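Oxalate biosynthetic component 1 (Burkholderia thailandensis, PDB 5IKY) produces oxalate as a bifunctional enzyme of quorum sensing-dependent oxalogenesis, combining a serine hydrolase of the alpha/beta-hydrolase type with an additional lyase activity. Local coordinates at residues I60-G65 and T105-A110. Numbering follows the deposited sequence.
Sequences IVREYG and TSPSLA
Arg-62 reaches from its strand to the loop 105-110 and takes hold of the backbone carbonyl of Pro-107 with both terminal nitrogens, NH1 at 3.1 Å and NH2 at 3.0 Å from Pro-107 O. The two bonds fork onto this single oxygen, which lies almost in the guanidinium plane; because both donors share it, neither bond is straight, with N-H...O angles of 144° and 148°. NH1 is tilted modestly from the carbonyl plane, whereas NH2 stands above it. A weak third bond runs from Arg-62 NH2 to Ser-108 O (3.4 Å), also at the guanidinium edge, so two successive loop carbonyls meet one cationic group. The side chain starts with CG anti to the backbone N (chi1 178°) and bends at chi2, delivering its end to the loop. Beside it, Ser-106 CB rests 3.3 Å from Glu-63 O.

Tyr-64 supplies the main packing surface. Ser-108 CA sits over one face of the Tyr-64 ring in a CH-pi contact, 3.7 Å from the centroid, while Ser-108 CB reaches the phenol end, 3.6 Å from Tyr-64 OH. Further along, Leu-109 runs alongside the ring, antiparallel to the tyrosine side chain, with Leu-109 CG 4.1 Å from Tyr-64 CD2, and its CD2 comes near Arg-62 NH2.

The contact lies near the surface of the N-terminal domain, though Arg-62 itself is buried; here the loop linking strands 99-102 and 114-115 runs roughly across strand 60-64. Glu-63 makes a salt bridge with Arg-102, at the end of the strand leading into that loop. Strand 60-64 is the middle of a three-stranded antiparallel sheet, between strands 156-160 and 185-186; Arg-62 and Leu-109 both touch Ile-156, and Ser-106 meets Arg-185, tying the loop to both outer strands.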
# COMPACT_ATOMS: atom_id res chain seq x y z
N ILE A 60 -7.71 32.52 29.18
CA ILE A 60 -8.78 31.58 29.51
C ILE A 60 -8.31 30.13 29.37
O ILE A 60 -7.41 29.84 28.59
CB ILE A 60 -10.02 31.79 28.62
CG1 ILE A 60 -9.68 31.55 27.16
CG2 ILE A 60 -10.58 33.19 28.82
CD1 ILE A 60 -10.84 31.76 26.22
N VAL A 61 -8.93 29.23 30.14
CA VAL A 61 -8.54 27.82 30.11
C VAL A 61 -9.75 26.89 30.16
O VAL A 61 -10.78 27.20 30.75
CB VAL A 61 -7.58 27.49 31.29
CG1 VAL A 61 -8.34 27.41 32.60
CG2 VAL A 61 -6.83 26.19 31.02
N ARG A 62 -9.61 25.74 29.50
CA ARG A 62 -10.58 24.66 29.59
C ARG A 62 -9.87 23.41 30.09
O ARG A 62 -9.23 22.70 29.31
CB ARG A 62 -11.25 24.40 28.24
CG ARG A 62 -12.25 23.25 28.24
CD ARG A 62 -13.53 23.61 28.99
NE ARG A 62 -14.52 22.54 28.92
CZ ARG A 62 -14.75 21.66 29.90
NH1 ARG A 62 -14.06 21.73 31.03
NH2 ARG A 62 -15.67 20.72 29.74
N GLU A 63 -9.96 23.15 31.39
CA GLU A 63 -9.23 22.05 32.00
C GLU A 63 -10.14 21.06 32.70
O GLU A 63 -11.18 21.43 33.24
CB GLU A 63 -8.19 22.58 32.99
CG GLU A 63 -8.78 23.39 34.14
CD GLU A 63 -7.76 23.67 35.22
OE1 GLU A 63 -6.78 22.90 35.35
OE2 GLU A 63 -7.93 24.67 35.96
N TYR A 64 -9.73 19.79 32.70
CA TYR A 64 -10.43 18.74 33.42
C TYR A 64 -9.57 17.48 33.49
O TYR A 64 -9.12 16.97 32.46
CB TYR A 64 -11.77 18.42 32.76
CG TYR A 64 -12.59 17.37 33.49
CD1 TYR A 64 -13.37 17.72 34.59
CD2 TYR A 64 -12.57 16.04 33.09
CE1 TYR A 64 -14.12 16.77 35.26
CE2 TYR A 64 -13.32 15.09 33.77
CZ TYR A 64 -14.09 15.46 34.85
OH TYR A 64 -14.83 14.51 35.52
N GLY A 65 -9.34 16.99 34.70
CA GLY A 65 -8.67 15.72 34.91
C GLY A 65 -7.19 15.78 35.23
O GLY A 65 -6.53 14.75 35.29
N THR A 105 -14.32 22.38 40.58
CA THR A 105 -14.19 21.48 39.44
C THR A 105 -14.99 21.98 38.24
O THR A 105 -16.11 22.49 38.39
CB THR A 105 -14.63 20.05 39.80
OG1 THR A 105 -13.86 19.58 40.92
CG2 THR A 105 -14.41 19.10 38.63
N SER A 106 -14.41 21.83 37.05
CA SER A 106 -15.01 22.28 35.80
C SER A 106 -16.00 21.24 35.27
O SER A 106 -16.10 20.14 35.82
CB SER A 106 -13.91 22.54 34.77
OG SER A 106 -12.99 23.51 35.24
N PRO A 107 -16.77 21.59 34.22
CA PRO A 107 -17.61 20.58 33.57
C PRO A 107 -16.80 19.39 33.05
O PRO A 107 -15.70 19.58 32.54
CB PRO A 107 -18.24 21.35 32.40
CG PRO A 107 -18.29 22.75 32.87
CD PRO A 107 -17.06 22.95 33.72
N SER A 108 -17.35 18.19 33.20
CA SER A 108 -16.69 16.99 32.73
C SER A 108 -16.70 16.92 31.21
O SER A 108 -17.27 17.77 30.54
CB SER A 108 -17.37 15.74 33.31
OG SER A 108 -18.58 15.47 32.63
N LEU A 109 -16.06 15.89 30.67
CA LEU A 109 -16.02 15.68 29.23
C LEU A 109 -16.97 14.57 28.80
O LEU A 109 -16.65 13.79 27.91
CB LEU A 109 -14.60 15.36 28.78
CG LEU A 109 -13.57 16.44 29.10
CD1 LEU A 109 -12.20 16.00 28.68
CD2 LEU A 109 -13.95 17.74 28.41
N ALA A 110 -18.14 14.51 29.44
CA ALA A 110 -19.16 13.52 29.11
C ALA A 110 -19.60 13.69 27.68
O ALA A 110 -19.98 12.75 27.00
CB ALA A 110 -20.35 13.66 30.03